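Local coordinates for PR domain zinc finger protein 2 (Homo sapiens, PDB 2QPW) that methylates a specific lysine of histone H3 with S-adenosyl-L-methionine as methyl donor, through the PR (SET-related) domain described here, and may also act as a DNA-binding transcription factor, at residues Val31-Ser36 with Ile43-Thr48; Val74-Val79 with Trp86-Ala91; Asn104-Gly109 with Leu138-Gly143. All coordinates share one frame; numbering follows the deposited sequence. Where two conformers were deposited one is given.

Contact 1: Val31-Ser36 with Ile43-Thr48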
loop_
_atom_site.group_PDB
_atom_site.type_symbol
_atom_site.label_atom_id
_atom_site.label_comp_id
_atom_site.label_asym_id
_atom_site.label_seq_id
_atom_site.Cartn_x
_atom_site.Cartn_y
_atom_site.Cartn_z
ATOM N N VAL A 31 -12.576 -3.964 -3.380
ATOM C CA VAL A 31 -12.021 -3.110 -2.321
ATOM C C VAL A 31 -12.757 -1.775 -2.138
ATOM O O VAL A 31 -13.473 -1.303 -3.064
ATOM C CB VAL A 31 -10.463 -2.823 -2.544
ATOM C CG1 VAL A 31 -9.710 -4.147 -2.717
ATOM C CG2 VAL A 31 -10.229 -1.900 -3.746
ATOM N N ARG A 32 -12.589 -1.173 -0.955
ATOM C CA ARG A 32 -13.104 0.190 -0.680
ATOM C C ARG A 32 -12.110 0.935 0.198
ATOM O O ARG A 32 -11.324 0.302 0.926
ATOM C CB ARG A 32 -14.472 0.130 0.047
ATOM C CG ARG A 32 -14.412 -0.364 1.500
ATOM C CD ARG A 32 -15.757 -0.091 2.240
ATOM N NE ARG A 32 -16.843 -0.897 1.662
ATOM C CZ ARG A 32 -17.804 -0.422 0.863
ATOM N NH1 ARG A 32 -17.853 0.874 0.541
ATOM N NH2 ARG A 32 -18.727 -1.242 0.388
ATOM N N LEU A 33 -12.150 2.270 0.152
ATOM C CA LEU A 33 -11.345 3.109 1.077
ATOM C C LEU A 33 -12.127 3.443 2.351
ATOM O O LEU A 33 -13.326 3.788 2.277
ATOM C CB LEU A 33 -10.917 4.419 0.377
ATOM C CG LEU A 33 -10.085 4.275 -0.908
ATOM C CD1 LEU A 33 -9.548 5.654 -1.289
ATOM C CD2 LEU A 33 -8.913 3.312 -0.718
ATOM N N PHE A 34 -11.464 3.358 3.511
ATOM C CA PHE A 34 -12.118 3.559 4.800
ATOM C C PHE A 34 -11.019 3.716 5.836
ATOM O O PHE A 34 -9.950 3.118 5.667
ATOM C CB PHE A 34 -13.033 2.345 5.153
ATOM C CG PHE A 34 -14.081 2.665 6.188
ATOM C CD1 PHE A 34 -15.166 3.474 5.868
ATOM C CD2 PHE A 34 -13.934 2.222 7.494
ATOM C CE1 PHE A 34 -16.103 3.814 6.826
ATOM C CE2 PHE A 34 -14.888 2.543 8.465
ATOM C CZ PHE A 34 -15.960 3.347 8.123
ATOM N N PRO A 35 -11.240 4.539 6.910
ATOM C CA PRO A 35 -10.177 4.656 7.937
ATOM C C PRO A 35 -9.470 3.328 8.327
ATOM O O PRO A 35 -10.145 2.292 8.512
ATOM C CB PRO A 35 -10.931 5.282 9.131
ATOM C CG PRO A 35 -11.935 6.162 8.482
ATOM C CD PRO A 35 -12.385 5.431 7.212
ATOM N N SER A 36 -8.136 3.343 8.431
ATOM C CA SER A 36 -7.354 2.135 8.743
ATOM C C SER A 36 -7.588 1.727 10.199
ATOM O O SER A 36 -7.755 2.601 11.024
ATOM C CB SER A 36 -5.856 2.418 8.582
ATOM O OG SER A 36 -5.106 1.234 8.844
ATOM N N ILE A 43 -6.315 6.936 6.091
ATOM C CA ILE A 43 -7.198 6.105 5.290
ATOM C C ILE A 43 -6.468 4.823 4.934
ATOM O O ILE A 43 -5.256 4.850 4.663
ATOM C CB ILE A 43 -7.707 6.876 4.022
ATOM C CG1 ILE A 43 -8.608 8.061 4.455
ATOM C CG2 ILE A 43 -8.406 5.943 3.057
ATOM C CD1 ILE A 43 -9.851 7.619 5.352
ATOM N N GLY A 44 -7.206 3.710 4.957
ATOM C CA GLY A 44 -6.697 2.387 4.547
ATOM C C GLY A 44 -7.645 1.742 3.513
ATOM O O GLY A 44 -8.549 2.405 2.998
ATOM N N VAL A 45 -7.370 0.475 3.153
ATOM C CA VAL A 45 -8.103 -0.249 2.104
ATOM C C VAL A 45 -8.647 -1.544 2.702
ATOM O O VAL A 45 -7.921 -2.240 3.410
ATOM C CB VAL A 45 -7.160 -0.617 0.909
ATOM C CG1 VAL A 45 -7.936 -1.233 -0.234
ATOM C CG2 VAL A 45 -6.383 0.664 0.427
ATOM N N TRP A 46 -9.910 -1.846 2.394
ATOM C CA TRP A 46 -10.649 -2.985 2.992
ATOM C C TRP A 46 -11.327 -3.842 1.946
ATOM O O TRP A 46 -11.815 -3.334 0.937
ATOM C CB TRP A 46 -11.731 -2.489 3.974
ATOM C CG TRP A 46 -11.196 -1.704 5.132
ATOM C CD1 TRP A 46 -10.772 -0.422 5.105
ATOM C CD2 TRP A 46 -11.072 -2.146 6.494
ATOM N NE1 TRP A 46 -10.357 -0.019 6.364
ATOM C CE2 TRP A 46 -10.525 -1.063 7.236
ATOM C CE3 TRP A 46 -11.324 -3.363 7.153
ATOM C CZ2 TRP A 46 -10.252 -1.143 8.635
ATOM C CZ3 TRP A 46 -11.062 -3.452 8.560
ATOM C CH2 TRP A 46 -10.506 -2.342 9.266
ATOM N N ALA A 47 -11.384 -5.145 2.174
ATOM C CA ALA A 47 -12.080 -6.044 1.218
ATOM C C ALA A 47 -13.592 -5.885 1.382
ATOM O O ALA A 47 -14.082 -5.720 2.517
ATOM C CB ALA A 47 -11.672 -7.490 1.477
ATOM N N THR A 48 -14.308 -5.895 0.257
ATOM C CA THR A 48 -15.792 -5.778 0.282
ATOM C C THR A 48 -16.476 -7.130 0.055
ATOM O O THR A 48 -17.722 -7.277 0.231
ATOM C CB THR A 48 -16.307 -4.819 -0.826
ATOM O OG1 THR A 48 -15.969 -5.360 -2.108
ATOM C CG2 THR A 48 -15.752 -3.395 -0.658
#

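Contact 2: Val74-Val79 with Trp86-Ala91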
loop_
_atom_site.group_PDB
_atom_site.type_symbol
_atom_site.label_atom_id
_atom_site.label_comp_id
_atom_site.label_asym_id
_atom_site.label_seq_id
_atom_site.Cartn_x
_atom_site.Cartn_y
_atom_site.Cartn_z
ATOM N N VAL A 74 7.286 5.087 3.517
ATOM C CA VAL A 74 5.914 4.596 3.686
ATOM C C VAL A 74 5.133 4.585 2.353
ATOM O O VAL A 74 4.545 3.569 1.980
ATOM C CB VAL A 74 5.161 5.432 4.765
ATOM C CG1 VAL A 74 3.700 5.038 4.791
ATOM C CG2 VAL A 74 5.841 5.227 6.150
ATOM N N TYR A 75 5.187 5.696 1.626
ATOM C CA TYR A 75 4.397 5.888 0.414
ATOM C C TYR A 75 5.236 5.718 -0.883
ATOM O O TYR A 75 4.937 6.367 -1.891
ATOM C CB TYR A 75 3.743 7.281 0.479
ATOM C CG TYR A 75 2.731 7.445 1.597
ATOM C CD1 TYR A 75 1.526 6.732 1.560
ATOM C CD2 TYR A 75 2.957 8.315 2.668
ATOM C CE1 TYR A 75 0.564 6.883 2.539
ATOM C CE2 TYR A 75 1.958 8.454 3.707
ATOM C CZ TYR A 75 0.781 7.723 3.605
ATOM O OH TYR A 75 -0.251 7.833 4.546
ATOM N N MET A 76 6.238 4.820 -0.858
ATOM C CA MET A 76 7.190 4.653 -1.974
ATOM C C MET A 76 7.731 3.231 -2.119
ATOM O O MET A 76 7.782 2.471 -1.137
ATOM C CB MET A 76 8.378 5.637 -1.825
ATOM C CG MET A 76 9.492 5.198 -0.831
ATOM S SD MET A 76 10.881 4.280 -1.634
ATOM C CE MET A 76 12.035 4.067 -0.303
ATOM N N TRP A 77 8.142 2.898 -3.344
ATOM C CA TRP A 77 8.882 1.658 -3.652
ATOM C C TRP A 77 10.125 2.021 -4.481
ATOM O O TRP A 77 10.141 3.048 -5.178
ATOM C CB TRP A 77 8.010 0.657 -4.441
ATOM C CG TRP A 77 6.909 0.051 -3.561
ATOM C CD1 TRP A 77 5.614 0.508 -3.423
ATOM C CD2 TRP A 77 7.019 -1.104 -2.720
ATOM N NE1 TRP A 77 4.927 -0.281 -2.517
ATOM C CE2 TRP A 77 5.757 -1.277 -2.075
ATOM C CE3 TRP A 77 8.065 -1.998 -2.416
ATOM C CZ2 TRP A 77 5.513 -2.325 -1.158
ATOM C CZ3 TRP A 77 7.830 -3.050 -1.493
ATOM C CH2 TRP A 77 6.550 -3.172 -0.850
ATOM N N GLU A 78 11.130 1.148 -4.462
ATOM C CA GLU A 78 12.338 1.375 -5.308
ATOM C C GLU A 78 12.355 0.445 -6.508
ATOM O O GLU A 78 12.111 -0.765 -6.362
ATOM C CB GLU A 78 13.605 1.240 -4.431
ATOM C CG GLU A 78 13.615 2.322 -3.323
ATOM C CD GLU A 78 14.796 2.216 -2.381
ATOM O OE1 GLU A 78 15.916 2.567 -2.822
ATOM O OE2 GLU A 78 14.589 1.841 -1.191
ATOM N N VAL A 79 12.608 1.001 -7.701
ATOM C CA VAL A 79 12.565 0.226 -8.940
ATOM C C VAL A 79 13.738 0.688 -9.791
ATOM O O VAL A 79 13.991 1.882 -9.872
ATOM C CB VAL A 79 11.249 0.489 -9.747
ATOM C CG1 VAL A 79 11.291 -0.231 -11.093
ATOM C CG2 VAL A 79 10.007 0.023 -8.902
ATOM N N TRP A 86 18.781 3.388 -9.867
ATOM C CA TRP A 86 17.757 3.058 -8.866
ATOM C C TRP A 86 16.915 4.295 -8.589
ATOM O O TRP A 86 17.462 5.355 -8.240
ATOM C CB TRP A 86 18.406 2.511 -7.563
ATOM C CG TRP A 86 18.711 1.070 -7.697
ATOM C CD1 TRP A 86 19.942 0.474 -8.007
ATOM C CD2 TRP A 86 17.766 0.014 -7.589
ATOM N NE1 TRP A 86 19.783 -0.898 -8.066
ATOM C CE2 TRP A 86 18.456 -1.204 -7.824
ATOM C CE3 TRP A 86 16.388 -0.025 -7.301
ATOM C CZ2 TRP A 86 17.811 -2.450 -7.781
ATOM C CZ3 TRP A 86 15.737 -1.287 -7.262
ATOM C CH2 TRP A 86 16.445 -2.466 -7.501
ATOM N N MET A 87 15.598 4.179 -8.770
ATOM C CA MET A 87 14.735 5.315 -8.577
ATOM C C MET A 87 13.648 5.008 -7.530
ATOM O O MET A 87 13.271 3.847 -7.361
ATOM C CB MET A 87 14.192 5.771 -9.952
ATOM C CG MET A 87 15.431 6.192 -10.924
ATOM S SD MET A 87 16.188 7.765 -10.460
ATOM C CE MET A 87 14.802 8.667 -10.703
ATOM N N CYS A 88 13.236 6.018 -6.774
ATOM C CA CYS A 88 12.090 5.870 -5.856
ATOM C C CYS A 88 10.837 6.265 -6.623
ATOM O O CYS A 88 10.841 7.277 -7.350
ATOM C CB CYS A 88 12.239 6.790 -4.642
ATOM S SG CYS A 88 13.652 6.376 -3.617
ATOM N N ILE A 89 9.770 5.476 -6.464
ATOM C CA ILE A 89 8.455 5.749 -7.077
ATOM C C ILE A 89 7.589 6.290 -5.922
ATOM O O ILE A 89 7.190 5.507 -5.042
ATOM C CB ILE A 89 7.886 4.436 -7.648
ATOM C CG1 ILE A 89 8.880 3.782 -8.640
ATOM C CG2 ILE A 89 6.512 4.670 -8.316
ATOM C CD1 ILE A 89 9.375 4.727 -9.827
ATOM N N ASP A 90 7.382 7.608 -5.898
ATOM C CA ASP A 90 6.934 8.311 -4.688
ATOM C C ASP A 90 5.485 8.802 -4.828
ATOM O O ASP A 90 5.192 9.673 -5.667
ATOM C CB ASP A 90 7.843 9.527 -4.417
ATOM C CG ASP A 90 7.536 10.207 -3.091
ATOM O OD1 ASP A 90 6.802 9.623 -2.258
ATOM O OD2 ASP A 90 8.072 11.323 -2.865
ATOM N N ALA A 91 4.596 8.232 -4.011
ATOM C CA ALA A 91 3.177 8.600 -3.992
ATOM C C ALA A 91 2.820 9.349 -2.703
ATOM O O ALA A 91 1.643 9.418 -2.323
ATOM C CB ALA A 91 2.271 7.348 -4.173
#

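Contact 3: Asn104-Gly109 with Leu138-Gly143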
loop_
_atom_site.group_PDB
_atom_site.type_symbol
_atom_site.label_atom_id
_atom_site.label_comp_id
_atom_site.label_asym_id
_atom_site.label_seq_id
_atom_site.Cartn_x
_atom_site.Cartn_y
_atom_site.Cartn_z
ATOM N N ASN A 104 -2.117 0.218 3.881
ATOM C CA ASN A 104 -1.193 0.357 4.999
ATOM C C ASN A 104 -0.221 -0.825 5.116
ATOM O O ASN A 104 -0.465 -1.895 4.570
ATOM C CB ASN A 104 -1.972 0.558 6.312
ATOM C CG ASN A 104 -1.194 1.368 7.352
ATOM O OD1 ASN A 104 -0.028 1.748 7.140
ATOM N ND2 ASN A 104 -1.837 1.617 8.507
ATOM N N TRP A 105 0.889 -0.628 5.853
ATOM C CA TRP A 105 1.884 -1.677 6.059
ATOM C C TRP A 105 1.547 -2.489 7.331
ATOM O O TRP A 105 1.162 -1.921 8.369
ATOM C CB TRP A 105 3.262 -1.037 6.259
ATOM C CG TRP A 105 3.872 -0.463 5.039
ATOM C CD1 TRP A 105 3.577 0.753 4.450
ATOM C CD2 TRP A 105 4.877 -1.070 4.227
ATOM N NE1 TRP A 105 4.355 0.932 3.329
ATOM C CE2 TRP A 105 5.162 -0.169 3.170
ATOM C CE3 TRP A 105 5.591 -2.274 4.305
ATOM C CZ2 TRP A 105 6.152 -0.430 2.208
ATOM C CZ3 TRP A 105 6.579 -2.526 3.359
ATOM C CH2 TRP A 105 6.820 -1.627 2.307
ATOM N N ALA A 106 1.735 -3.810 7.246
ATOM C CA ALA A 106 1.659 -4.684 8.398
ATOM C C ALA A 106 2.804 -4.342 9.352
ATOM O O ALA A 106 3.851 -3.881 8.906
ATOM C CB ALA A 106 1.752 -6.114 7.939
ATOM N N CYS A 107 2.568 -4.501 10.663
ATOM C CA CYS A 107 3.604 -4.273 11.687
ATOM C C CYS A 107 4.437 -5.504 11.829
ATOM O O CYS A 107 3.920 -6.554 12.289
ATOM C CB CYS A 107 2.970 -3.974 13.050
ATOM S SG CYS A 107 2.245 -2.406 13.083
ATOM N N SER A 108 5.719 -5.412 11.446
ATOM C CA SER A 108 6.631 -6.570 11.446
ATOM C C SER A 108 5.965 -7.785 10.730
ATOM O O SER A 108 6.163 -8.945 11.106
ATOM C CB SER A 108 7.036 -6.967 12.878
ATOM O OG SER A 108 7.591 -5.880 13.605
ATOM N N GLY A 109 5.160 -7.504 9.718
ATOM C CA GLY A 109 4.571 -8.563 8.889
ATOM C C GLY A 109 3.330 -9.206 9.443
ATOM O O GLY A 109 2.813 -10.175 8.837
ATOM N N LEU A 138 -3.231 -5.346 4.006
ATOM C CA LEU A 138 -1.934 -4.942 4.625
ATOM C C LEU A 138 -0.749 -5.543 3.874
ATOM O O LEU A 138 -0.633 -6.754 3.720
ATOM C CB LEU A 138 -1.850 -5.384 6.095
ATOM C CG LEU A 138 -2.893 -4.772 7.017
ATOM C CD1 LEU A 138 -2.806 -5.381 8.451
ATOM C CD2 LEU A 138 -2.779 -3.222 7.133
ATOM N N VAL A 139 0.143 -4.676 3.426
ATOM C CA VAL A 139 1.324 -5.129 2.642
ATOM C C VAL A 139 2.543 -5.284 3.552
ATOM O O VAL A 139 2.650 -4.610 4.600
ATOM C CB VAL A 139 1.602 -4.141 1.460
ATOM C CG1 VAL A 139 2.129 -2.745 1.913
ATOM C CG2 VAL A 139 2.517 -4.781 0.365
ATOM N N TRP A 140 3.461 -6.168 3.173
ATOM C CA TRP A 140 4.800 -6.189 3.824
ATOM C C TRP A 140 5.792 -6.760 2.787
ATOM O O TRP A 140 5.386 -7.089 1.650
ATOM C CB TRP A 140 4.811 -7.022 5.142
ATOM C CG TRP A 140 5.837 -6.477 6.174
ATOM C CD1 TRP A 140 5.741 -5.317 6.891
ATOM C CD2 TRP A 140 7.074 -7.083 6.559
ATOM N NE1 TRP A 140 6.858 -5.151 7.702
ATOM C CE2 TRP A 140 7.691 -6.222 7.507
ATOM C CE3 TRP A 140 7.736 -8.259 6.177
ATOM C CZ2 TRP A 140 8.922 -6.510 8.081
ATOM C CZ3 TRP A 140 8.984 -8.552 6.768
ATOM C CH2 TRP A 140 9.557 -7.674 7.700
ATOM N N TYR A 141 7.076 -6.871 3.153
ATOM C CA TYR A 141 8.067 -7.435 2.233
ATOM C C TYR A 141 7.868 -8.927 1.980
ATOM O O TYR A 141 7.202 -9.615 2.747
ATOM C CB TYR A 141 9.501 -7.225 2.785
ATOM C CG TYR A 141 9.820 -5.790 3.107
ATOM C CD1 TYR A 141 9.818 -4.818 2.125
ATOM C CD2 TYR A 141 10.044 -5.403 4.419
ATOM C CE1 TYR A 141 10.076 -3.461 2.445
ATOM C CE2 TYR A 141 10.311 -4.071 4.750
ATOM C CZ TYR A 141 10.319 -3.112 3.754
ATOM O OH TYR A 141 10.604 -1.804 4.069
ATOM N N ASN A 142 8.478 -9.431 0.908
ATOM C CA ASN A 142 8.676 -10.872 0.721
ATOM C C ASN A 142 9.604 -11.487 1.780
ATOM O O ASN A 142 10.578 -10.873 2.191
ATOM C CB ASN A 142 9.199 -11.109 -0.698
ATOM C CG ASN A 142 8.126 -10.870 -1.716
ATOM O OD1 ASN A 142 7.014 -11.350 -1.540
ATOM N ND2 ASN A 142 8.428 -10.121 -2.770
ATOM N N GLY A 143 9.265 -12.678 2.247
ATOM C CA GLY A 143 10.111 -13.390 3.239
ATOM C C GLY A 143 10.823 -14.608 2.666
ATOM O O GLY A 143 10.532 -15.051 1.553
HETATM O O HOH W 1 7.430 -3.394 10.207
#

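Contact 1: Val31-Ser36 with Ile43-Thr48
Val31 to Pro35 and Ile43 to Ala47 pair as the two strands of an antiparallel beta hairpin in the PR domain, a SET-type fold. Two hydrogen-bonded pairs hold the backbones. Arg32 and Trp46 exchange bonds, with Arg32 O to Trp46 N at 3.0 Å. Phe34 and Gly44 do the same, and Gly44 N lies 2.9 Å from Phe34 O. Non-hydrogen-bonded pairs lie between and beyond these.

Apolar contacts follow the face that carries Val31, Leu33, Val45 and Ala47. Val45 spreads its two methyls: CG1 meets Val31 CB, and CG2 meets Leu33 CD2, each at 3.8 Å. Leu33 also touches Leu16, and Val45 touches Val103. At the hairpin end, Ile43 CD1 runs beside the Pro35 ring and comes 3.8 Å from Pro35 CD.

Aromatic packing marks the other face. The edge of the Phe34 ring is turned toward the face of the Trp46 five-membered ring, an edge-to-face pair with planes at 79°. Beyond the end of strand 43-47, Thr48 CG2 touches Arg32 NE at 3.6 Å, while Thr48 OG1 bonds to Glu29 O.

Across the strands, the Trp46 indole N-H supplies the side-chain hydrogen bonds. With CG anti to its carbonyl carbon (chi1 -61°), the Trp46 indole turns its N-H edge to the 31-36 strand, and NE1 reaches Phe34 O at 3.2 Å. A second, weak bond runs to Pro35 O. Phe34 O thus accepts two hydrogen bonds: Gly44 N and Trp46 NE1 approach it from opposite faces of its carbonyl plane.

Contact 2: Val74-Val79 with Trp86-Ala91
Met76 faces Cys88 and Asp90 of the neighbouring antiparallel strand, and its side chain can be followed outward. CB sits 3.4 Å from Ile89 O, beside the backbone of the partner strand. CG is placed between the backbone N and the carbonyl carbon (chi1 80°), and the chain bends again at chi2. These two turns set SD beside Cys88 before the chain leaves the partner strand. SD then lies 4.0 Å from Cys88 SG, a contact between two sulfurs without a bond. CE turns away from the partner strand and lies beside the Glu78 side chain of its own strand. Glu78 CG touches the same Cys88 SG from the next position on this face, so the thiol is flanked by both side chains.

Asp90 ends this face. Its carboxylate is held from outside the pair, OD1 by Thr92 and OD2 by salt bridges to Lys65 and Lys71. The lysines probably favour its ionised form.

The other face is carried by Trp77, Val79, Met87 and Ile89. Val79 CG2 meets Ile89 CG1 at 3.9 Å, two branches lying aslant. Trp77 turns its ring away from the partner strand, and its NE1 bonds to Tyr125 OH. At the end of the pair, the Trp86 ring offers its edge to Glu78 O, with CZ3 at 3.8 Å.

Backbone bonds fix the register. Ile89 N to Trp77 O is short at 2.8 Å and nearly straight, 169° at the hydrogen. The return bond, Trp77 N to Ile89 O, is longer at 3.3 Å. Ala91 N reaches Tyr75 O at 2.8 Å, just beyond the paired strand residues. The arrangement is a beta hairpin, whose strand 85-90 is the middle of a three-stranded antiparallel sheet in this SET-related domain.

Contact 3: Asn104-Gly109 with Leu138-Gly143
Trp105 and Trp140 reach across this contact through different first torsions. Trp105 has CG anti to its carbonyl carbon (chi1 -73°), which lays its indole over Val139. Trp140 has an unusual chi1 of -149°, which carries its indole alongside Ala106 and against Gly109.

Val139 CG1 sits under the centre of one Trp105 face, a CH-pi contact at 4.1 Å from the centroid of the five-membered ring. At the edge of the six-membered ring, Trp105 CE3 meets Trp140 CD1. Farther out, Trp105 CZ3 lies 3.7 Å from Tyr141 CE1, and the two rings are steeply inclined to each other. Trp105 NE1 bonds to Val74 O, outside the pair.

Gly109 CA stands over the Trp140 five-membered ring, 3.8 Å from its centroid. Tyr141 CD2 covers the opposite face. Trp140 is thus held between the 104-109 chain and its own neighbour. On the backbone side, Val139 N gives a bond to Asn104 O, and Ala106 N gives one of 2.9 Å to Val139 O. These make a short parallel pairing.

Asn104-Ala106 and the sequence Glu-Leu-Leu-Val-Trp-Tyr that runs from Glu136 into 138-143 correspond to the two SET signature motifs. Their meeting is consistent with the pseudoknot of that fold, which in relatives borders the methyl-donor site.

Trp140 NE1 is 3.5 Å from Ala106 O at a poor angle. A water accepts the N-H hydrogen bond instead, 3.1 Å from Trp140 NE1, and another from Ser108 N. The chemistry implies a junction that combines two backbone bonds with CH-pi and aromatic packing, the Trp140 N-H being satisfied by one water.

In the fold
The contacts follow one another along the chain, and all lie in one PR (SET-related) domain. Contacts 1 and 2 are local hairpins in separate antiparallel sheets, on opposite sides of the chain's centre, with centres about 22 Å apart and no touch. Contact 3 joins residues far apart in sequence, where strands 104-119 and 138-139 run parallel in a mixed sheet. Its centre is about 16 Å from each of the others, and it touches both. A weak contact joins Ser36 to Asn104 on one side. On the other, Trp77 packs on Trp105, and Trp105 NE1 bonds to Val74 O. Contact 3 therefore bridges the two hairpins and brings their sheets into one compact domain.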